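Local coordinates for exosome complex component Rrp42 (Pyrococcus abyssi, PDB 2PO1), which probably serves as a non-catalytic subunit of the RNA-degrading archaeal exosome, helping to shape the active site of its partner Rrp41, at residues L123-E126 and K127-I130; R265-I268 and L269-V272; R15-I18 and I19-K23; F201-G205 and N206-V210; L92-P95 and T96-P99. All blocks are in the same frame, centred on the assembly; numbering follows the deposited sequence.

Contact 1. Residues L123-E126 and K127-I130; sequences LNLE and KMVI
Between N124 and K127 the backbone closes a tight bend, K127 N donating to N124 O at 3.0 Å, while a weak bond of the same three-residue spacing joins M128 N to L125 O. This short 3-10 turn lies in the loop linking helix 104-118 to strand 135-147 of the RNase PH-like fold, and N124 begins it with an Asx turn. Its OD1 accepts the amide N of E126 at 3.2 Å, the donor tilted 23° from the plane of the side-chain C=O.

Asparagine suits the place because its other amide atom does separate work: ND2 bonds to E193, the same carboxylate that forms a salt bridge with K127 NZ. The lysine chain sets off on the side of its own N (chi1 -63°) and then runs fully extended past the N124 amide, with K127 CE 3.7 Å from N124 ND2. The K127 methylenes therefore cover the N124 amide, and the ammonium group lies beyond it.

The apolar side of the turn is carried by M128, whose thioether lies against two leucines. M128 SD meets L123 CD2 at 3.6 Å, the two chains crossing at about a right angle, and the bent end carries M128 CE to within 3.9 Å of L125 CD2. V139 of strand 135-147 and P191 add to the methionine's surroundings. Where the turn unwinds a water takes over the backbone bonding, donating to E126 O at 2.8 Å and accepting from V129 N at 3.0 Å.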
# COMPACT_ATOMS: atom_id res chain seq x y z
N LEU C 123 11.13 4.27 -29.83
CA LEU C 123 9.71 4.28 -30.07
C LEU C 123 9.43 5.73 -30.24
O LEU C 123 9.54 6.52 -29.28
CB LEU C 123 8.92 3.85 -28.86
CG LEU C 123 7.61 3.07 -28.98
CD1 LEU C 123 6.74 3.34 -27.78
CD2 LEU C 123 6.92 3.26 -30.24
N ASN C 124 9.06 6.11 -31.46
CA ASN C 124 8.82 7.50 -31.70
C ASN C 124 7.43 7.94 -31.20
O ASN C 124 6.43 7.73 -31.87
CB ASN C 124 8.98 7.77 -33.17
CG ASN C 124 9.10 9.19 -33.46
OD1 ASN C 124 8.61 10.02 -32.70
ND2 ASN C 124 9.79 9.52 -34.53
N LEU C 125 7.38 8.58 -30.03
CA LEU C 125 6.14 8.92 -29.38
C LEU C 125 5.35 9.97 -30.11
O LEU C 125 4.14 10.13 -29.90
CB LEU C 125 6.38 9.42 -27.93
CG LEU C 125 7.16 8.48 -27.02
CD1 LEU C 125 7.25 9.06 -25.65
CD2 LEU C 125 6.53 7.07 -26.97
N GLU C 126 6.06 10.71 -30.94
CA GLU C 126 5.45 11.76 -31.75
C GLU C 126 4.60 11.17 -32.86
O GLU C 126 3.71 11.82 -33.39
CB GLU C 126 6.55 12.64 -32.32
CG GLU C 126 7.00 13.67 -31.33
CD GLU C 126 8.49 13.74 -31.23
OE1 GLU C 126 9.10 14.64 -31.88
OE2 GLU C 126 9.04 12.87 -30.52
N LYS C 127 4.86 9.93 -33.21
CA LYS C 127 4.13 9.25 -34.25
C LYS C 127 3.05 8.38 -33.62
O LYS C 127 2.62 7.38 -34.20
CB LYS C 127 5.09 8.43 -35.10
CG LYS C 127 6.10 9.31 -35.80
CD LYS C 127 6.95 8.55 -36.80
CE LYS C 127 7.79 9.54 -37.67
NZ LYS C 127 8.55 8.74 -38.66
N MET C 128 2.62 8.76 -32.43
CA MET C 128 1.67 7.95 -31.66
C MET C 128 0.54 8.83 -31.18
O MET C 128 -0.23 8.45 -30.28
CB MET C 128 2.37 7.27 -30.48
CG MET C 128 3.09 6.04 -30.88
SD MET C 128 4.05 5.33 -29.55
CE MET C 128 3.09 5.77 -28.12
N VAL C 129 0.41 9.98 -31.83
CA VAL C 129 -0.63 10.93 -31.51
C VAL C 129 -1.82 10.73 -32.43
O VAL C 129 -1.65 10.55 -33.63
CB VAL C 129 -0.12 12.37 -31.64
CG1 VAL C 129 -1.24 13.34 -31.47
CG2 VAL C 129 0.94 12.61 -30.60
N ILE C 130 -3.02 10.70 -31.87
CA ILE C 130 -4.22 10.60 -32.70
C ILE C 130 -4.92 11.94 -32.74
O ILE C 130 -5.23 12.46 -33.81
CB ILE C 130 -5.20 9.51 -32.20
CG1 ILE C 130 -4.47 8.18 -31.99
CG2 ILE C 130 -6.38 9.36 -33.15
CD1 ILE C 130 -3.64 7.71 -33.18
O HOH W 1 1.38 10.86 -34.51

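Contact 2. Residues R265-I268 and L269-V272; sequences RKLI and LEAV
L269 lays its CD2 methyl beside the aliphatic stem of R265, CD2 coming 3.7 Å from R265 CG, with the two side chains alongside each other and pointing the same way. They sit one turn apart on the long C-terminal alpha-helix, 247-275, whose backbone bonds join each residue to the fourth one on, as in L269 N to R265 O at 2.8 Å and A271 N to L267 O at 2.9 Å.

Arginine suits the place by joining an apolar stem to a charged end. Its CG lies opposite the backbone N (chi1 -163°), where L269 can cover it, and bends at the next two torsions turn the guanidinium aside to hydrogen-bond I195 O and form a salt bridge with E262. Being buried, the cation probably depends on that carboxylate for compensation.

The inward face of the helix is aliphatic. I268 packs against I158, I161 and L165 of helix 152-166 and against I41, so a branched, purely apolar residue fits; one turn on, V272 crosses it obliquely and also reaches L165, with I268 CG2 and V272 CG2 4.0 Å apart. Toward solvent E270 stretches out beside L267, its OE2 3.8 Å from L267 CD2, a van der Waals contact of a carboxylate oxygen with a methyl. V272 also touches the backbone: its CG2 lies 3.1 Å from I268 O, the very oxygen that accepts V272 N.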
# COMPACT_ATOMS: atom_id res chain seq x y z
N ARG C 265 21.65 -6.86 -32.44
CA ARG C 265 20.63 -6.26 -33.34
C ARG C 265 20.33 -7.18 -34.52
O ARG C 265 19.15 -7.40 -34.87
CB ARG C 265 21.11 -4.92 -33.84
CG ARG C 265 20.08 -3.98 -34.44
CD ARG C 265 20.26 -2.65 -33.65
NE ARG C 265 21.67 -2.31 -33.67
CZ ARG C 265 22.37 -1.77 -32.68
NH1 ARG C 265 21.86 -1.43 -31.50
NH2 ARG C 265 23.65 -1.60 -32.90
N LYS C 266 21.37 -7.71 -35.14
CA LYS C 266 21.15 -8.70 -36.18
C LYS C 266 20.24 -9.89 -35.74
O LYS C 266 19.39 -10.32 -36.51
CB LYS C 266 22.47 -9.20 -36.72
CG LYS C 266 23.28 -8.12 -37.37
CD LYS C 266 24.48 -8.74 -38.11
CE LYS C 266 25.54 -7.70 -38.43
NZ LYS C 266 24.97 -6.58 -39.23
N LEU C 267 20.41 -10.39 -34.52
CA LEU C 267 19.58 -11.49 -34.03
C LEU C 267 18.14 -11.05 -33.80
O LEU C 267 17.20 -11.76 -34.15
CB LEU C 267 20.12 -12.05 -32.72
CG LEU C 267 21.47 -12.71 -32.91
CD1 LEU C 267 22.16 -13.00 -31.54
CD2 LEU C 267 21.36 -13.98 -33.80
N ILE C 268 17.98 -9.87 -33.19
CA ILE C 268 16.70 -9.23 -33.08
C ILE C 268 15.99 -9.06 -34.41
O ILE C 268 14.85 -9.43 -34.53
CB ILE C 268 16.78 -7.86 -32.36
CG1 ILE C 268 17.28 -8.04 -30.91
CG2 ILE C 268 15.43 -7.17 -32.43
CD1 ILE C 268 17.69 -6.66 -30.24
N LEU C 269 16.66 -8.50 -35.42
CA LEU C 269 15.97 -8.22 -36.67
C LEU C 269 15.53 -9.56 -37.28
O LEU C 269 14.44 -9.66 -37.83
CB LEU C 269 16.88 -7.47 -37.65
CG LEU C 269 16.75 -5.95 -37.80
CD1 LEU C 269 15.46 -5.45 -37.17
CD2 LEU C 269 17.97 -5.26 -37.22
N GLU C 270 16.39 -10.57 -37.14
CA GLU C 270 16.17 -11.93 -37.68
C GLU C 270 14.92 -12.54 -37.02
O GLU C 270 14.02 -13.04 -37.68
CB GLU C 270 17.43 -12.74 -37.36
CG GLU C 270 17.50 -14.16 -37.91
CD GLU C 270 18.96 -14.72 -37.96
OE1 GLU C 270 19.17 -15.68 -38.72
OE2 GLU C 270 19.88 -14.21 -37.24
N ALA C 271 14.85 -12.46 -35.71
CA ALA C 271 13.69 -12.99 -34.95
C ALA C 271 12.46 -12.25 -35.37
O ALA C 271 11.40 -12.85 -35.56
CB ALA C 271 13.90 -12.82 -33.47
N VAL C 272 12.59 -10.94 -35.48
CA VAL C 272 11.46 -10.07 -35.81
C VAL C 272 10.94 -10.47 -37.19
O VAL C 272 9.76 -10.73 -37.37
CB VAL C 272 11.85 -8.62 -35.77
CG1 VAL C 272 10.82 -7.76 -36.53
CG2 VAL C 272 11.99 -8.16 -34.29

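Contact 3. Residues R15-I18 and I19-K23; sequences RDHI and INLLK
This is a local contact between successive turns of the N-terminal helix 13-23, in which R15 meets I19 and H17 meets L21, each pair four residues apart. The backbone explains the spacing: alpha-helical bonds such as L21 N to H17 O at 2.9 Å bring residues of successive turns above one another.

The side chains of R15 and I19 cross at a slant, with the isoleucine over one face of the guanidinium; I19 CG1 lies 3.7 Å above the plane of the R15 group, offset toward the rim. I19 CD1 is modelled closer still to R15 NE, too close for its exact spacing to be trusted. The long arginine chain can shelter this aliphatic residue and still deliver its charge to D221, with NH2 bonding to V219 O.

Helix 13-23 packs on one face of the beta-hairpin of strands 197-204 and 207-210, near its turn: R15, I19 and L22 all touch I204, and L22 also reaches I207 and V209. Replacing R15 with alanine would probably leave D221 without this salt-bridge partner and remove part of the cover over I19.

On the exposed side H17 swings its ring away from its backbone N (chi1 -177°) to lie along the helix over the next turn. There L21 makes a CH-pi contact, its CG 4.2 Å from the centroid of the H17 ring and 26° off the normal, while L21 CD1 approaches H17 NE2 at 3.6 Å.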
# COMPACT_ATOMS: atom_id res chain seq x y z
N ARG C 15 33.68 -17.13 -5.76
CA ARG C 15 34.50 -15.98 -6.14
C ARG C 15 35.90 -16.39 -6.50
O ARG C 15 36.42 -15.97 -7.52
CB ARG C 15 34.52 -14.79 -5.13
CG ARG C 15 35.51 -13.62 -5.58
CD ARG C 15 35.00 -12.13 -5.40
NE ARG C 15 36.07 -11.18 -5.78
CZ ARG C 15 36.01 -10.15 -6.65
NH1 ARG C 15 37.14 -9.45 -6.89
NH2 ARG C 15 34.88 -9.79 -7.29
N ASP C 16 36.51 -17.22 -5.65
CA ASP C 16 37.90 -17.53 -5.83
C ASP C 16 38.08 -18.33 -7.07
O ASP C 16 39.05 -18.13 -7.79
CB ASP C 16 38.42 -18.27 -4.63
CG ASP C 16 38.60 -17.37 -3.43
OD1 ASP C 16 38.22 -17.75 -2.32
OD2 ASP C 16 39.14 -16.27 -3.62
N HIS C 17 37.13 -19.22 -7.36
CA HIS C 17 37.26 -20.01 -8.54
C HIS C 17 37.08 -19.16 -9.79
O HIS C 17 37.87 -19.23 -10.74
CB HIS C 17 36.26 -21.14 -8.56
CG HIS C 17 36.41 -22.02 -9.75
ND1 HIS C 17 37.63 -22.55 -10.13
CD2 HIS C 17 35.51 -22.45 -10.67
CE1 HIS C 17 37.47 -23.28 -11.22
NE2 HIS C 17 36.20 -23.23 -11.57
N ILE C 18 36.01 -18.37 -9.77
CA ILE C 18 35.75 -17.40 -10.83
C ILE C 18 36.92 -16.40 -11.02
O ILE C 18 37.39 -16.24 -12.13
CB ILE C 18 34.38 -16.80 -10.69
CG1 ILE C 18 33.34 -17.92 -10.84
CG2 ILE C 18 34.13 -15.71 -11.70
CD1 ILE C 18 31.90 -17.45 -10.60
N ILE C 19 37.43 -15.77 -9.96
CA ILE C 19 38.55 -14.85 -10.15
C ILE C 19 39.75 -15.52 -10.76
O ILE C 19 40.36 -14.96 -11.67
CB ILE C 19 38.96 -14.14 -8.86
CG1 ILE C 19 38.15 -12.85 -8.70
CG2 ILE C 19 40.46 -13.80 -8.88
CD1 ILE C 19 38.31 -12.28 -7.30
N ASN C 20 40.09 -16.72 -10.29
CA ASN C 20 41.27 -17.39 -10.72
C ASN C 20 41.13 -17.84 -12.15
O ASN C 20 42.07 -17.71 -12.91
CB ASN C 20 41.63 -18.56 -9.79
CG ASN C 20 42.13 -18.09 -8.44
OD1 ASN C 20 42.00 -16.91 -8.11
ND2 ASN C 20 42.69 -19.02 -7.64
N LEU C 21 39.98 -18.39 -12.51
CA LEU C 21 39.73 -18.70 -13.90
C LEU C 21 39.91 -17.44 -14.74
O LEU C 21 40.56 -17.48 -15.78
CB LEU C 21 38.32 -19.21 -14.11
CG LEU C 21 38.10 -20.72 -14.14
CD1 LEU C 21 36.66 -21.01 -14.43
CD2 LEU C 21 38.95 -21.37 -15.15
N LEU C 22 39.37 -16.32 -14.26
CA LEU C 22 39.47 -15.07 -14.99
C LEU C 22 40.89 -14.70 -15.25
O LEU C 22 41.22 -14.26 -16.35
CB LEU C 22 38.80 -13.94 -14.25
CG LEU C 22 37.34 -13.68 -14.55
CD1 LEU C 22 37.08 -12.30 -14.01
CD2 LEU C 22 37.02 -13.76 -16.04
N LYS C 23 41.75 -14.90 -14.25
CA LYS C 23 43.21 -14.69 -14.41
C LYS C 23 43.83 -15.52 -15.52
O LYS C 23 44.86 -15.16 -16.10
CB LYS C 23 43.93 -14.98 -13.09
CG LYS C 23 44.01 -13.80 -12.09
CD LYS C 23 42.69 -13.06 -11.90
CE LYS C 23 42.79 -11.98 -10.80
NZ LYS C 23 43.45 -12.48 -9.55

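Contact 4. Residues F201-G205 and N206-V210; sequences FAKIG and NILVV
The ring of F201 carries V210 over one face, V210 CG2 standing 4.1 Å above the plane and offset toward the rim of the F201 ring, while L208 CB comes up obliquely. A253 and T256 of helix 247-275 also touch the phenylalanine, so a large flat side chain fills the join between sheet and helix. The other flat group, the amide of N206, is exposed; a water donates to N206 OD1 at 2.9 Å and accepts from K203 NZ at 3.1 Å.

K203 also forms a salt bridge with E249. Its extended stem lies across L208, and the approach of K203 CB to L208 CD2, 3.5 Å, is tight. On the other face of the two strands A202 CB meets V209 CG1 at 4.1 Å, and I204 CD1 reaches the same V209 CG1 at 4.2 Å.

Paired backbone bonds tie A202 to V209 and I204 to I207, the latter closing with I204 N to I207 O at 2.7 Å. Glycine suits position 205 because the first corner of a type II' turn needs a positive phi, here 58°. The arrangement is a beta-hairpin with a two-residue loop, G205-N206, in a type II' turn, at one edge of a four-stranded antiparallel sheet.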
# COMPACT_ATOMS: atom_id res chain seq x y z
N PHE C 201 28.39 -5.29 -18.74
CA PHE C 201 29.65 -5.91 -18.32
C PHE C 201 29.67 -6.04 -16.81
O PHE C 201 29.21 -5.13 -16.12
CB PHE C 201 30.86 -5.06 -18.76
CG PHE C 201 30.88 -4.77 -20.24
CD1 PHE C 201 30.00 -3.83 -20.80
CD2 PHE C 201 31.75 -5.46 -21.07
CE1 PHE C 201 29.99 -3.61 -22.18
CE2 PHE C 201 31.74 -5.22 -22.45
CZ PHE C 201 30.86 -4.31 -23.00
N ALA C 202 30.23 -7.14 -16.31
CA ALA C 202 30.54 -7.27 -14.88
C ALA C 202 32.01 -6.96 -14.75
O ALA C 202 32.80 -7.45 -15.52
CB ALA C 202 30.27 -8.68 -14.42
N LYS C 203 32.37 -6.12 -13.80
CA LYS C 203 33.76 -5.99 -13.45
C LYS C 203 34.02 -6.97 -12.32
O LYS C 203 33.37 -6.91 -11.25
CB LYS C 203 34.08 -4.57 -13.02
CG LYS C 203 35.47 -4.38 -12.47
CD LYS C 203 35.86 -2.92 -12.55
CE LYS C 203 37.27 -2.73 -12.02
NZ LYS C 203 37.63 -1.30 -12.18
N ILE C 204 34.94 -7.90 -12.58
CA ILE C 204 35.40 -8.88 -11.58
C ILE C 204 36.90 -8.72 -11.43
O ILE C 204 37.66 -9.03 -12.35
CB ILE C 204 35.04 -10.30 -12.01
CG1 ILE C 204 33.55 -10.36 -12.38
CG2 ILE C 204 35.45 -11.32 -10.95
CD1 ILE C 204 33.05 -11.73 -12.92
N GLY C 205 37.33 -8.22 -10.28
CA GLY C 205 38.70 -7.76 -10.12
C GLY C 205 38.99 -6.68 -11.16
O GLY C 205 38.27 -5.69 -11.25
N ASN C 206 40.03 -6.88 -11.95
CA ASN C 206 40.41 -5.88 -12.93
C ASN C 206 39.96 -6.24 -14.33
O ASN C 206 40.49 -5.75 -15.32
CB ASN C 206 41.91 -5.62 -12.87
CG ASN C 206 42.27 -4.72 -11.70
OD1 ASN C 206 41.41 -4.02 -11.15
ND2 ASN C 206 43.53 -4.75 -11.31
N ILE C 207 38.95 -7.08 -14.40
CA ILE C 207 38.53 -7.64 -15.66
C ILE C 207 37.04 -7.40 -15.86
O ILE C 207 36.22 -7.70 -14.97
CB ILE C 207 38.81 -9.15 -15.66
CG1 ILE C 207 40.30 -9.42 -15.85
CG2 ILE C 207 38.08 -9.80 -16.78
CD1 ILE C 207 40.72 -10.77 -15.33
N LEU C 208 36.67 -6.88 -17.03
CA LEU C 208 35.27 -6.82 -17.44
C LEU C 208 34.92 -7.95 -18.36
O LEU C 208 35.65 -8.27 -19.28
CB LEU C 208 34.89 -5.51 -18.13
CG LEU C 208 35.27 -4.12 -17.62
CD1 LEU C 208 34.28 -3.12 -18.04
CD2 LEU C 208 35.50 -4.01 -16.13
N VAL C 209 33.74 -8.48 -18.15
CA VAL C 209 33.31 -9.68 -18.83
C VAL C 209 31.87 -9.36 -19.24
O VAL C 209 31.04 -8.93 -18.40
CB VAL C 209 33.48 -10.77 -17.77
CG1 VAL C 209 32.17 -11.18 -17.00
CG2 VAL C 209 34.48 -11.83 -18.08
N VAL C 210 31.57 -9.50 -20.51
CA VAL C 210 30.24 -9.15 -20.98
C VAL C 210 29.27 -10.29 -20.68
O VAL C 210 29.66 -11.48 -20.59
CB VAL C 210 30.23 -8.81 -22.47
CG1 VAL C 210 30.39 -10.04 -23.25
CG2 VAL C 210 28.88 -8.20 -22.86
O HOH W 2 40.71 -1.59 -12.48

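Contact 5. Residues L92-P95 and T96-P99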
# COMPACT_ATOMS: atom_id res chain seq x y z
N LEU C 92 8.79 -16.67 -9.37
CA LEU C 92 9.16 -17.92 -9.97
C LEU C 92 10.47 -17.84 -10.68
O LEU C 92 11.11 -18.86 -10.89
CB LEU C 92 8.06 -18.51 -10.88
CG LEU C 92 7.64 -18.07 -12.27
CD1 LEU C 92 8.77 -18.03 -13.27
CD2 LEU C 92 6.68 -19.17 -12.69
N ALA C 93 10.91 -16.64 -11.00
CA ALA C 93 12.14 -16.51 -11.72
C ALA C 93 13.40 -16.71 -10.87
O ALA C 93 14.50 -16.88 -11.42
CB ALA C 93 12.20 -15.18 -12.45
N SER C 94 13.26 -16.62 -9.54
CA SER C 94 14.45 -16.60 -8.71
C SER C 94 14.07 -16.63 -7.27
O SER C 94 13.13 -15.92 -6.84
CB SER C 94 15.24 -15.31 -9.02
OG SER C 94 16.38 -15.18 -8.17
N PRO C 95 14.81 -17.41 -6.47
CA PRO C 95 14.49 -17.38 -5.08
C PRO C 95 14.77 -16.03 -4.43
O PRO C 95 14.25 -15.76 -3.33
CB PRO C 95 15.33 -18.51 -4.47
CG PRO C 95 16.38 -18.75 -5.41
CD PRO C 95 15.95 -18.30 -6.77
N THR C 96 15.54 -15.18 -5.11
CA THR C 96 15.75 -13.83 -4.61
C THR C 96 14.59 -12.87 -4.93
O THR C 96 14.64 -11.70 -4.53
CB THR C 96 17.01 -13.19 -5.17
OG1 THR C 96 16.84 -12.95 -6.58
CG2 THR C 96 18.19 -14.13 -4.94
N PHE C 97 13.58 -13.36 -5.66
CA PHE C 97 12.51 -12.47 -6.15
C PHE C 97 11.35 -12.73 -5.23
O PHE C 97 10.88 -13.84 -5.14
CB PHE C 97 12.07 -12.76 -7.58
CG PHE C 97 13.12 -12.41 -8.63
CD1 PHE C 97 12.94 -12.81 -9.92
CD2 PHE C 97 14.26 -11.68 -8.29
CE1 PHE C 97 13.91 -12.53 -10.89
CE2 PHE C 97 15.20 -11.39 -9.20
CZ PHE C 97 15.03 -11.79 -10.51
N GLU C 98 10.90 -11.71 -4.53
CA GLU C 98 9.80 -11.92 -3.61
C GLU C 98 8.53 -11.30 -4.16
O GLU C 98 8.59 -10.35 -4.93
CB GLU C 98 10.15 -11.35 -2.23
CG GLU C 98 11.25 -12.14 -1.49
CD GLU C 98 11.57 -11.56 -0.09
OE1 GLU C 98 11.20 -10.38 0.22
OE2 GLU C 98 12.20 -12.31 0.71
N PRO C 99 7.37 -11.84 -3.76
CA PRO C 99 6.19 -11.15 -4.28
C PRO C 99 6.12 -9.71 -3.74
O PRO C 99 6.65 -9.41 -2.67
CB PRO C 99 5.02 -11.99 -3.74
CG PRO C 99 5.62 -13.24 -3.17
CD PRO C 99 7.04 -12.97 -2.87
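Apolar contact dominates where S94 and A93 meet the ring of F97, round a type I beta turn from S94 to F97 in the loop between strand 82-89 and helix 104-118. S94 CB makes a CH-pi contact almost straight over the ring centre, 3.5 Å from the F97 centroid and 9° off the normal. A93 CB comes instead at the edge, 3.5 Å from F97 CE1 and near the ring plane. The small alanine and serine allow this close fit, and the F97 ring also meets H148 with nearly parallel planes. With alanine in place of F97, the methylene of S94 would probably face a gap and H148 would lose the ring it lies against.

The backbone bond of the turn runs from F97 N to S94 O at 2.9 Å, and P95, whose ring restricts phi near the value needed, suits the first corner. P95 also packs on an aromatic side chain of a neighbouring protein subunit, and E98, beyond the turn, packs on an adenine base of the bound RNA.

The side-chain polar contact links the first residue of the turn to its second corner: S94 OG lies opposite its own backbone N (chi1 176°) and shares a hydrogen bond with T96 OG1 at 2.8 Å.

How the contacts relate
Contacts 3 and 4 belong to one packing unit: helix 13-23 rests on the hairpin of 201-210, L22 CD1 lying 3.5 Å from I204 CB. No other pair touches. Contacts 4 and 5 are largely buried, contacts 1, 2 and 3 only partly. Contact 4 is held by paired strand bonds and hydrocarbon; contacts 2 and 3 each lie on a single helix, and in both an arginine sends its charge to a partner beyond the contact. Contacts 1 and 5 are loop turns in the first exoribonuclease domain, on opposite sides of the chain's centre; contact 1 uses amide and thioether, contact 5 packs a phenyl ring on a serine methylene, in a loop that also meets RNA and another subunit.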